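PDB 3HM2: precorrin-6Y C5,15-methyltransferase from Corynebacterium diphtheriae, which probably transfers methyl groups from S-adenosyl-L-methionine in adenosylcobalamin biosynthesis, this chain being its C-terminal methyltransferase domain. Local coordinates for residues L16-L21 against G37-E42. Sequence-based numbering, arbitrary orientation.
Sequences LAISAL and GSIAIE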
ATOM      1  N   LEU A  16       6.030  -5.751 -15.466  1.00 28.09           N
ATOM      2  CA  LEU A  16       4.655  -6.195 -15.203  1.00 26.05           C
ATOM      3  C   LEU A  16       3.772  -6.092 -16.435  1.00 29.52           C
ATOM      4  O   LEU A  16       2.843  -6.886 -16.628  1.00 26.65           O
ATOM      5  CB  LEU A  16       4.048  -5.404 -14.064  1.00 22.05           C
ATOM      6  CG  LEU A  16       4.700  -5.720 -12.729  1.00 30.44           C
ATOM      7  CD1 LEU A  16       4.542  -4.580 -11.697  1.00 34.56           C
ATOM      8  CD2 LEU A  16       4.133  -7.028 -12.210  1.00 30.35           C
ATOM      9  N   ALA A  17       4.085  -5.108 -17.271  1.00 34.00           N
ATOM     10  CA  ALA A  17       3.362  -4.891 -18.511  1.00 34.16           C
ATOM     11  C   ALA A  17       3.750  -5.950 -19.537  1.00 30.44           C
ATOM     12  O   ALA A  17       2.903  -6.429 -20.277  1.00 36.20           O
ATOM     13  CB  ALA A  17       3.615  -3.480 -19.047  1.00 33.76           C
ATOM     14  N   ILE A  18       5.018  -6.342 -19.582  1.00 24.38           N
ATOM     15  CA  ILE A  18       5.369  -7.448 -20.462  1.00 31.09           C
ATOM     16  C   ILE A  18       4.684  -8.745 -19.995  1.00 32.51           C
ATOM     17  O   ILE A  18       3.984  -9.399 -20.766  1.00 33.40           O
ATOM     18  CB  ILE A  18       6.894  -7.615 -20.644  1.00 35.21           C
ATOM     19  CG1 ILE A  18       7.554  -6.257 -20.917  1.00 39.96           C
ATOM     20  CG2 ILE A  18       7.192  -8.541 -21.808  1.00 35.12           C
ATOM     21  CD1 ILE A  18       7.569  -5.824 -22.399  1.00 31.73           C
ATOM     22  N   SER A  19       4.833  -9.098 -18.723  1.00 36.05           N
ATOM     23  CA  SER A  19       4.190 -10.317 -18.223  1.00 38.46           C
ATOM     24  C   SER A  19       2.677 -10.337 -18.488  1.00 39.95           C
ATOM     25  O   SER A  19       2.096 -11.406 -18.662  1.00 41.62           O
ATOM     26  CB  SER A  19       4.448 -10.534 -16.726  1.00 30.10           C
ATOM     27  OG  SER A  19       3.309 -10.163 -15.955  1.00 41.35           O
ATOM     28  N   ALA A  20       2.061  -9.159 -18.514  1.00 37.79           N
ATOM     29  CA  ALA A  20       0.619  -9.054 -18.697  1.00 31.52           C
ATOM     30  C   ALA A  20       0.234  -9.238 -20.161  1.00 26.51           C
ATOM     31  O   ALA A  20      -0.807  -9.815 -20.471  1.00 34.57           O
ATOM     32  CB  ALA A  20       0.116  -7.715 -18.178  1.00 28.51           C
ATOM     33  N   LEU A  21       1.081  -8.743 -21.058  1.00 26.71           N
ATOM     34  CA  LEU A  21       0.774  -8.739 -22.483  1.00 31.99           C
ATOM     35  C   LEU A  21       0.848 -10.146 -23.067  1.00 42.28           C
ATOM     36  O   LEU A  21       0.174 -10.457 -24.050  1.00 47.36           O
ATOM     37  CB  LEU A  21       1.726  -7.807 -23.234  1.00 28.98           C
ATOM     38  CG  LEU A  21       1.571  -6.311 -22.954  1.00 35.16           C
ATOM     39  CD1 LEU A  21       2.851  -5.564 -23.300  1.00 23.79           C
ATOM     40  CD2 LEU A  21       0.388  -5.738 -23.719  1.00 29.66           C
ATOM     41  N   GLY A  37       7.837   2.796 -27.169  1.00 56.59           N
ATOM     42  CA  GLY A  37       9.072   2.103 -27.483  1.00 55.54           C
ATOM     43  C   GLY A  37       9.552   1.228 -26.342  1.00 71.93           C
ATOM     44  O   GLY A  37      10.055   0.126 -26.561  1.00 67.77           O
ATOM     45  N   SER A  38       9.396   1.722 -25.119  1.00 71.80           N
ATOM     46  CA  SER A  38       9.822   0.985 -23.934  1.00 73.01           C
ATOM     47  C   SER A  38       9.353  -0.464 -23.988  1.00 68.60           C
ATOM     48  O   SER A  38      10.154  -1.391 -23.873  1.00 61.65           O
ATOM     49  CB  SER A  38       9.298   1.661 -22.666  1.00 76.14           C
ATOM     50  OG  SER A  38      10.028   2.842 -22.377  1.00 87.35           O
ATOM     51  N   ILE A  39       8.048  -0.653 -24.164  1.00 58.36           N
ATOM     52  CA  ILE A  39       7.458  -1.985 -24.149  1.00 56.74           C
ATOM     53  C   ILE A  39       7.746  -2.731 -25.448  1.00 42.93           C
ATOM     54  O   ILE A  39       7.798  -3.961 -25.471  1.00 60.52           O
ATOM     55  CB  ILE A  39       5.934  -1.925 -23.930  1.00 54.07           C
ATOM     56  CG1 ILE A  39       5.601  -1.027 -22.737  1.00 39.71           C
ATOM     57  CG2 ILE A  39       5.370  -3.323 -23.726  1.00 60.01           C
ATOM     58  CD1 ILE A  39       5.070  -1.780 -21.537  1.00 40.17           C
ATOM     59  N   ALA A  40       7.933  -1.979 -26.527  1.00 40.72           N
ATOM     60  CA  ALA A  40       8.033  -2.562 -27.860  1.00 41.19           C
ATOM     61  C   ALA A  40       9.353  -3.304 -28.039  1.00 45.61           C
ATOM     62  O   ALA A  40       9.375  -4.457 -28.469  1.00 45.17           O
ATOM     63  CB  ALA A  40       7.878  -1.484 -28.923  1.00 43.52           C
ATOM     64  N   ILE A  41      10.453  -2.634 -27.708  1.00 39.88           N
ATOM     65  CA  ILE A  41      11.784  -3.172 -27.962  1.00 38.54           C
ATOM     66  C   ILE A  41      12.110  -4.311 -27.001  1.00 42.25           C
ATOM     67  O   ILE A  41      12.934  -5.174 -27.304  1.00 40.22           O
ATOM     68  CB  ILE A  41      12.865  -2.084 -27.839  1.00 42.51           C
ATOM     69  CG1 ILE A  41      12.792  -1.121 -29.027  1.00 41.98           C
ATOM     70  CG2 ILE A  41      14.247  -2.713 -27.743  1.00 47.60           C
ATOM     71  CD1 ILE A  41      12.360   0.279 -28.652  1.00 43.26           C
ATOM     72  N   GLU A  42      11.459  -4.306 -25.843  1.00 39.37           N
ATOM     73  CA  GLU A  42      11.538  -5.429 -24.916  1.00 39.68           C
ATOM     74  C   GLU A  42      10.622  -6.568 -25.351  1.00 39.46           C
ATOM     75  O   GLU A  42      11.038  -7.726 -25.402  1.00 39.31           O
ATOM     76  CB  GLU A  42      11.179  -4.979 -23.498  1.00 34.52           C
ATOM     77  CG  GLU A  42      11.213  -6.094 -22.465  1.00 49.64           C
ATOM     78  CD  GLU A  42      12.470  -6.934 -22.557  1.00 60.23           C
ATOM     79  OE1 GLU A  42      13.573  -6.352 -22.626  1.00 65.21           O
ATOM     80  OE2 GLU A  42      12.357  -8.179 -22.563  1.00 55.38           O
TER
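Ile39 projects from segment 37-42 toward helix 9-21 and meets Ala17, Ile18 and Leu21. All three contacts are apolar. The two branches of Ile39 divide the work. CD1 of Ile39 presses on CB of Ala17 at 3.3 Å. CG2 of Ile39 meets CD1 of Leu21 at 3.4 Å. Both pairs are closer than carbons usually pack. CD1 of Ile18 reaches the same CG2 of Ile39 from 3.6 Å. Ile18 and Ile39 run past each other in opposite directions.

The methylene part of Glu42 adds a second patch. CG of Glu42 lies 3.7 Å from CD1 of Ile18, and the two side chains cross at about a right angle. With CG anti to the backbone N (chi1 179°), this methylene is carried to Ile18. The chain then bends at chi2, and the carboxylate forms a salt bridge with Arg45.

The short helix axes approach to 10.4 Å at a crossing angle of -62°. Phe99 of strand 97-100 touches Ala17, Leu21 and Ile39, so both helices pack on the central sheet. Gly37 and Ala40 belong to what looks like a GxGxxA glycine-rich turn after strand 27-32, consistent with the Rossmann-like fold of S-adenosyl-L-methionine-dependent methyltransferases.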